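UDP-galactopyranose mutase (Deinococcus radiodurans, PDB 3HDQ) probably interconverts UDP-galactopyranose and UDP-galactofuranose, using a bound FAD cofactor. Local coordinates at residues C268-R280 against P333-Y346. Numbering follows the deposited sequence.
Sequences CYGKLPYRSLEFR and PYYPVPRPENAELY. With GDU (galactose-uridine-5'-diphosphate), chain K.
R275 faces both Y334 and Y335 in a classic beta bulge, where strand 274-284, at the edge of the mixed sheet, meets the end of strand 320-336. R275 O takes two backbone hydrogen bonds, from Y334 N at 3.0 Å and Y335 N at 3.2 Å, while R275 N gives one of 2.8 Å back to Y335 O. With CG anti to its carbonyl carbon (chi1 -60°), Y335 directs its ring past R275 O and L277, both at the ring edge, and its hydroxyl donates to a diphosphate oxygen of the substrate, OH to O1B of GDU 2.8 Å. L277 stands roughly perpendicular to the Y335 side chain, CD1 lying 3.6 Å from Y335 CE1. A leucine at Y335 would probably leave O1B without this donor and remove the ring edge against which L277 CD1 packs. Y334 presents its ring edge to L277 N and meets the F279 ring obliquely, planes at 59°; L277, Y334 and Y335 also touch FAD. At the start of 333-346, P333 CB presses on CB and CG of Y274, whose hydroxyl is hydrogen-bonded to L365 O. Past the strands, helix 340-355 packs on the loop before strand 274-284: the L345 and L272 side chains run alongside one another, pointing opposite ways; L345 CD2 meets Y269 CB, and CD1 meets L272 CD2. In the first turn of that helix, the N342 amide lies against the P273 ring and is held by a nearly straight hydrogen bond of 2.9 Å from N342 ND2 to V337 O, on a lone pair in the carbonyl plane.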
loop_
_atom_site.group_PDB
_atom_site.type_symbol
_atom_site.label_atom_id
_atom_site.label_comp_id
_atom_site.label_asym_id
_atom_site.label_seq_id
_atom_site.Cartn_x
_atom_site.Cartn_y
_atom_site.Cartn_z
ATOM N N CYS A 268 -10.374 16.033 -29.785
ATOM C CA CYS A 268 -10.460 16.831 -31.008
ATOM C C CYS A 268 -11.296 16.189 -32.125
ATOM O O CYS A 268 -11.699 16.869 -33.068
ATOM C CB CYS A 268 -9.062 17.217 -31.520
ATOM S SG CYS A 268 -8.086 15.880 -32.261
ATOM N N TYR A 269 -11.567 14.892 -32.025
ATOM C CA TYR A 269 -12.449 14.250 -32.997
ATOM C C TYR A 269 -13.738 13.769 -32.346
ATOM O O TYR A 269 -14.469 12.988 -32.937
ATOM C CB TYR A 269 -11.781 13.062 -33.697
ATOM C CG TYR A 269 -10.533 13.376 -34.500
ATOM C CD1 TYR A 269 -10.580 14.210 -35.608
ATOM C CD2 TYR A 269 -9.313 12.807 -34.164
ATOM C CE1 TYR A 269 -9.434 14.485 -36.349
ATOM C CE2 TYR A 269 -8.165 13.073 -34.894
ATOM C CZ TYR A 269 -8.230 13.916 -35.982
ATOM O OH TYR A 269 -7.089 14.181 -36.704
ATOM N N GLY A 270 -14.010 14.226 -31.129
ATOM C CA GLY A 270 -15.163 13.750 -30.386
ATOM C C GLY A 270 -14.801 12.633 -29.418
ATOM O O GLY A 270 -13.675 12.131 -29.425
ATOM N N LYS A 271 -15.755 12.236 -28.581
ATOM C CA LYS A 271 -15.484 11.251 -27.542
ATOM C C LYS A 271 -15.365 9.827 -28.095
ATOM O O LYS A 271 -16.274 9.350 -28.767
ATOM C CB LYS A 271 -16.567 11.311 -26.460
ATOM C CG LYS A 271 -16.302 10.379 -25.275
ATOM C CD LYS A 271 -15.098 10.846 -24.448
ATOM C CE LYS A 271 -14.772 9.876 -23.304
ATOM N NZ LYS A 271 -14.073 8.650 -23.790
ATOM N N LEU A 272 -14.232 9.171 -27.832
ATOM C CA LEU A 272 -14.068 7.747 -28.115
ATOM C C LEU A 272 -14.806 6.981 -27.017
ATOM O O LEU A 272 -14.546 7.203 -25.841
ATOM C CB LEU A 272 -12.593 7.365 -28.059
ATOM C CG LEU A 272 -11.990 6.593 -29.230
ATOM C CD1 LEU A 272 -10.777 5.795 -28.766
ATOM C CD2 LEU A 272 -13.020 5.699 -29.934
ATOM N N PRO A 273 -15.742 6.094 -27.384
ATOM C CA PRO A 273 -16.495 5.395 -26.331
ATOM C C PRO A 273 -15.662 4.374 -25.550
ATOM O O PRO A 273 -15.067 3.469 -26.137
ATOM C CB PRO A 273 -17.609 4.669 -27.108
ATOM C CG PRO A 273 -17.666 5.366 -28.444
ATOM C CD PRO A 273 -16.256 5.787 -28.729
ATOM N N TYR A 274 -15.614 4.539 -24.232
ATOM C CA TYR A 274 -15.086 3.511 -23.347
ATOM C C TYR A 274 -16.180 3.143 -22.372
ATOM O O TYR A 274 -16.857 4.020 -21.832
ATOM C CB TYR A 274 -13.896 4.020 -22.539
ATOM C CG TYR A 274 -12.636 4.308 -23.318
ATOM C CD1 TYR A 274 -12.442 5.539 -23.931
ATOM C CD2 TYR A 274 -11.624 3.365 -23.404
ATOM C CE1 TYR A 274 -11.278 5.814 -24.624
ATOM C CE2 TYR A 274 -10.470 3.625 -24.082
ATOM C CZ TYR A 274 -10.301 4.854 -24.700
ATOM O OH TYR A 274 -9.146 5.120 -25.383
ATOM N N ARG A 275 -16.344 1.850 -22.128
ATOM C CA ARG A 275 -17.344 1.415 -21.172
ATOM C C ARG A 275 -16.751 1.446 -19.759
ATOM O O ARG A 275 -15.574 1.155 -19.571
ATOM C CB ARG A 275 -17.846 0.024 -21.541
ATOM C CG ARG A 275 -19.088 -0.397 -20.780
ATOM C CD ARG A 275 -20.314 0.404 -21.185
ATOM N NE ARG A 275 -21.506 -0.310 -20.750
ATOM C CZ ARG A 275 -22.721 0.213 -20.642
ATOM N NH1 ARG A 275 -22.946 1.489 -20.930
ATOM N NH2 ARG A 275 -23.721 -0.555 -20.241
ATOM N N SER A 276 -17.560 1.819 -18.776
ATOM C CA SER A 276 -17.095 1.918 -17.397
ATOM C C SER A 276 -17.840 0.925 -16.496
ATOM O O SER A 276 -18.713 0.199 -16.958
ATOM C CB SER A 276 -17.280 3.350 -16.887
ATOM O OG SER A 276 -16.527 3.598 -15.709
ATOM N N LEU A 277 -17.499 0.913 -15.209
ATOM C CA LEU A 277 -18.119 0.015 -14.237
ATOM C C LEU A 277 -18.292 0.701 -12.900
ATOM O O LEU A 277 -17.513 1.575 -12.538
ATOM C CB LEU A 277 -17.254 -1.228 -14.009
ATOM C CG LEU A 277 -17.125 -2.145 -15.213
ATOM C CD1 LEU A 277 -16.041 -3.181 -14.995
ATOM C CD2 LEU A 277 -18.474 -2.787 -15.513
ATOM N N GLU A 278 -19.312 0.284 -12.161
ATOM C CA GLU A 278 -19.420 0.647 -10.759
ATOM C C GLU A 278 -19.328 -0.624 -9.927
ATOM O O GLU A 278 -20.001 -1.607 -10.214
ATOM C CB GLU A 278 -20.720 1.381 -10.475
ATOM C CG GLU A 278 -20.940 1.650 -8.995
ATOM C CD GLU A 278 -22.364 2.054 -8.680
ATOM O OE1 GLU A 278 -23.089 2.460 -9.612
ATOM O OE2 GLU A 278 -22.761 1.961 -7.501
ATOM N N PHE A 279 -18.485 -0.600 -8.904
ATOM C CA PHE A 279 -18.241 -1.781 -8.094
ATOM C C PHE A 279 -18.876 -1.632 -6.731
ATOM O O PHE A 279 -18.667 -0.632 -6.058
ATOM C CB PHE A 279 -16.735 -2.006 -7.915
ATOM C CG PHE A 279 -15.965 -2.033 -9.205
ATOM C CD1 PHE A 279 -15.327 -0.894 -9.668
ATOM C CD2 PHE A 279 -15.886 -3.192 -9.953
ATOM C CE1 PHE A 279 -14.610 -0.908 -10.851
ATOM C CE2 PHE A 279 -15.174 -3.225 -11.144
ATOM C CZ PHE A 279 -14.532 -2.080 -11.597
ATOM N N ARG A 280 -19.660 -2.624 -6.324
ATOM C CA ARG A 280 -20.178 -2.629 -4.974
ATOM C C ARG A 280 -19.582 -3.781 -4.173
ATOM O O ARG A 280 -19.844 -4.962 -4.425
ATOM C CB ARG A 280 -21.709 -2.617 -4.959
ATOM C CG ARG A 280 -22.257 -1.230 -5.245
ATOM C CD ARG A 280 -23.755 -1.216 -5.429
ATOM N NE ARG A 280 -24.147 -0.155 -6.351
ATOM C CZ ARG A 280 -25.398 0.116 -6.699
ATOM N NH1 ARG A 280 -26.401 -0.592 -6.190
ATOM N NH2 ARG A 280 -25.647 1.099 -7.552
ATOM N N PRO A 333 -12.615 4.947 -17.757
ATOM C CA PRO A 333 -12.716 4.023 -18.888
ATOM C C PRO A 333 -12.035 2.702 -18.551
ATOM O O PRO A 333 -10.886 2.732 -18.114
ATOM C CB PRO A 333 -11.944 4.746 -20.003
ATOM C CG PRO A 333 -10.939 5.608 -19.281
ATOM C CD PRO A 333 -11.524 5.930 -17.914
ATOM N N TYR A 334 -12.725 1.578 -18.752
ATOM C CA TYR A 334 -12.148 0.252 -18.504
ATOM C C TYR A 334 -12.120 -0.638 -19.751
ATOM O O TYR A 334 -11.268 -1.514 -19.865
ATOM C CB TYR A 334 -12.902 -0.490 -17.394
ATOM C CG TYR A 334 -12.885 0.185 -16.040
ATOM C CD1 TYR A 334 -14.066 0.428 -15.357
ATOM C CD2 TYR A 334 -11.692 0.577 -15.444
ATOM C CE1 TYR A 334 -14.070 1.037 -14.131
ATOM C CE2 TYR A 334 -11.686 1.192 -14.204
ATOM C CZ TYR A 334 -12.881 1.421 -13.553
ATOM O OH TYR A 334 -12.898 2.032 -12.310
ATOM N N TYR A 335 -13.053 -0.414 -20.675
ATOM C CA TYR A 335 -13.162 -1.234 -21.880
ATOM C C TYR A 335 -13.270 -0.373 -23.134
ATOM O O TYR A 335 -14.119 0.513 -23.201
ATOM C CB TYR A 335 -14.447 -2.065 -21.851
ATOM C CG TYR A 335 -14.624 -3.052 -20.711
ATOM C CD1 TYR A 335 -15.113 -2.641 -19.479
ATOM C CD2 TYR A 335 -14.353 -4.406 -20.891
ATOM C CE1 TYR A 335 -15.295 -3.539 -18.455
ATOM C CE2 TYR A 335 -14.534 -5.311 -19.869
ATOM C CZ TYR A 335 -15.007 -4.875 -18.655
ATOM O OH TYR A 335 -15.186 -5.770 -17.633
ATOM N N PRO A 336 -12.445 -0.656 -24.151
ATOM C CA PRO A 336 -12.796 -0.125 -25.467
ATOM C C PRO A 336 -14.083 -0.816 -25.916
ATOM O O PRO A 336 -14.410 -1.884 -25.384
ATOM C CB PRO A 336 -11.638 -0.587 -26.365
ATOM C CG PRO A 336 -10.612 -1.183 -25.449
ATOM C CD PRO A 336 -11.321 -1.602 -24.211
ATOM N N VAL A 337 -14.789 -0.232 -26.879
ATOM C CA VAL A 337 -16.052 -0.782 -27.364
ATOM C C VAL A 337 -15.935 -1.208 -28.838
ATOM O O VAL A 337 -16.318 -0.463 -29.737
ATOM C CB VAL A 337 -17.187 0.251 -27.196
ATOM C CG1 VAL A 337 -18.533 -0.338 -27.606
ATOM C CG2 VAL A 337 -17.230 0.758 -25.755
ATOM N N PRO A 338 -15.409 -2.419 -29.087
ATOM C CA PRO A 338 -15.127 -2.834 -30.464
ATOM C C PRO A 338 -16.395 -2.926 -31.334
ATOM O O PRO A 338 -17.250 -3.780 -31.113
ATOM C CB PRO A 338 -14.467 -4.215 -30.285
ATOM C CG PRO A 338 -14.030 -4.247 -28.849
ATOM C CD PRO A 338 -15.075 -3.483 -28.125
ATOM N N ARG A 339 -16.506 -2.016 -32.297
ATOM C CA ARG A 339 -17.556 -2.012 -33.312
ATOM C C ARG A 339 -17.110 -1.011 -34.369
ATOM O O ARG A 339 -16.312 -0.119 -34.075
ATOM C CB ARG A 339 -18.910 -1.609 -32.720
ATOM C CG ARG A 339 -18.917 -0.262 -32.054
ATOM C CD ARG A 339 -20.165 -0.074 -31.214
ATOM N NE ARG A 339 -21.405 -0.198 -31.980
ATOM C CZ ARG A 339 -22.305 0.774 -32.084
ATOM N NH1 ARG A 339 -22.088 1.930 -31.477
ATOM N NH2 ARG A 339 -23.419 0.599 -32.785
ATOM N N PRO A 340 -17.615 -1.153 -35.605
ATOM C CA PRO A 340 -17.155 -0.335 -36.744
ATOM C C PRO A 340 -17.168 1.189 -36.502
ATOM O O PRO A 340 -16.196 1.841 -36.883
ATOM C CB PRO A 340 -18.122 -0.726 -37.867
ATOM C CG PRO A 340 -18.572 -2.122 -37.498
ATOM C CD PRO A 340 -18.671 -2.105 -35.999
ATOM N N GLU A 341 -18.214 1.743 -35.884
ATOM C CA GLU A 341 -18.245 3.189 -35.643
ATOM C C GLU A 341 -17.134 3.654 -34.709
ATOM O O GLU A 341 -16.684 4.797 -34.812
ATOM C CB GLU A 341 -19.619 3.727 -35.166
ATOM C CG GLU A 341 -20.505 2.778 -34.408
ATOM C CD GLU A 341 -21.127 1.731 -35.315
ATOM O OE1 GLU A 341 -20.638 0.581 -35.312
ATOM O OE2 GLU A 341 -22.087 2.061 -36.048
ATOM N N ASN A 342 -16.686 2.776 -33.809
ATOM C CA ASN A 342 -15.617 3.139 -32.883
ATOM C C ASN A 342 -14.208 2.892 -33.447
ATOM O O ASN A 342 -13.301 3.678 -33.202
ATOM C CB ASN A 342 -15.809 2.468 -31.518
ATOM C CG ASN A 342 -17.059 2.942 -30.809
ATOM O OD1 ASN A 342 -17.598 4.010 -31.121
ATOM N ND2 ASN A 342 -17.536 2.148 -29.846
ATOM N N ALA A 343 -14.026 1.811 -34.201
ATOM C CA ALA A 343 -12.743 1.540 -34.848
ATOM C C ALA A 343 -12.425 2.658 -35.837
ATOM O O ALA A 343 -11.266 2.989 -36.085
ATOM C CB ALA A 343 -12.775 0.193 -35.566
ATOM N N GLU A 344 -13.494 3.208 -36.401
ATOM C CA GLU A 344 -13.455 4.341 -37.301
ATOM C C GLU A 344 -12.823 5.522 -36.588
ATOM O O GLU A 344 -11.807 6.057 -37.019
ATOM C CB GLU A 344 -14.899 4.683 -37.698
ATOM C CG GLU A 344 -15.097 5.940 -38.525
ATOM C CD GLU A 344 -14.825 5.716 -40.001
ATOM O OE1 GLU A 344 -14.019 4.818 -40.326
ATOM O OE2 GLU A 344 -15.416 6.440 -40.833
ATOM N N LEU A 345 -13.447 5.924 -35.489
ATOM C CA LEU A 345 -12.961 7.025 -34.677
ATOM C C LEU A 345 -11.527 6.793 -34.173
ATOM O O LEU A 345 -10.694 7.703 -34.224
ATOM C CB LEU A 345 -13.894 7.234 -33.494
ATOM C CG LEU A 345 -14.261 8.659 -33.127
ATOM C CD1 LEU A 345 -14.448 8.754 -31.638
ATOM C CD2 LEU A 345 -13.203 9.640 -33.609
ATOM N N TYR A 346 -11.234 5.582 -33.696
ATOM C CA TYR A 346 -9.891 5.297 -33.198
ATOM C C TYR A 346 -8.825 5.474 -34.272
ATOM O O TYR A 346 -7.751 6.002 -34.005
ATOM C CB TYR A 346 -9.755 3.895 -32.588
ATOM C CG TYR A 346 -8.309 3.578 -32.279
ATOM C CD1 TYR A 346 -7.619 4.276 -31.289
ATOM C CD2 TYR A 346 -7.615 2.630 -33.009
ATOM C CE1 TYR A 346 -6.282 4.010 -31.015
ATOM C CE2 TYR A 346 -6.274 2.355 -32.741
ATOM C CZ TYR A 346 -5.617 3.047 -31.744
ATOM O OH TYR A 346 -4.298 2.772 -31.479
HETATM N N1 GDU K . -20.241 -12.976 -22.413
HETATM C C2 GDU K . -21.419 -13.322 -22.176
HETATM N N3 GDU K . -22.019 -14.027 -21.315
HETATM C C4 GDU K . -21.192 -14.545 -20.390
HETATM C C5 GDU K . -19.747 -14.240 -20.505
HETATM C C6 GDU K . -19.329 -13.454 -21.518
HETATM O O2 GDU K . -22.329 -12.768 -23.116
HETATM O O4 GDU K . -21.623 -15.227 -19.463
HETATM C C1D GDU K . -19.851 -12.111 -23.490
HETATM C C2D GDU K . -20.011 -10.583 -23.300
HETATM O O2D GDU K . -20.188 -9.896 -24.532
HETATM C C3D GDU K . -18.692 -10.246 -22.635
HETATM C C4D GDU K . -17.760 -11.042 -23.546
HETATM O O4D GDU K . -18.467 -12.244 -23.866
HETATM O O3D GDU K . -18.450 -8.842 -22.650
HETATM C C5D GDU K . -16.317 -11.178 -23.082
HETATM O O5D GDU K . -16.416 -11.924 -21.854
HETATM P PA GDU K . -15.384 -11.732 -20.652
HETATM O O1A GDU K . -15.578 -12.861 -19.699
HETATM O O2A GDU K . -14.023 -11.799 -21.208
HETATM O O3A GDU K . -15.699 -10.393 -19.858
HETATM P PB GDU K . -14.593 -9.594 -19.055
HETATM O O1B GDU K . -15.378 -8.444 -18.548
HETATM O O2B GDU K . -13.461 -9.039 -19.837
HETATM O O3B GDU K . -14.046 -10.374 -17.761
HETATM C "C1'" GDU K . -12.877 -10.220 -16.933
HETATM C "C2'" GDU K . -11.697 -10.970 -17.587
HETATM C "C3'" GDU K . -12.236 -12.374 -17.947
HETATM C "C4'" GDU K . -12.496 -13.137 -16.613
HETATM C "C5'" GDU K . -13.410 -12.261 -15.712
HETATM C "C6'" GDU K . -13.511 -12.773 -14.246
HETATM O "O2'" GDU K . -11.163 -10.245 -18.710
HETATM O "O3'" GDU K . -11.276 -13.042 -18.797
HETATM O "O4'" GDU K . -11.219 -13.389 -15.988
HETATM O "O5'" GDU K . -13.181 -10.825 -15.653
HETATM O "O6'" GDU K . -14.715 -13.539 -14.005
#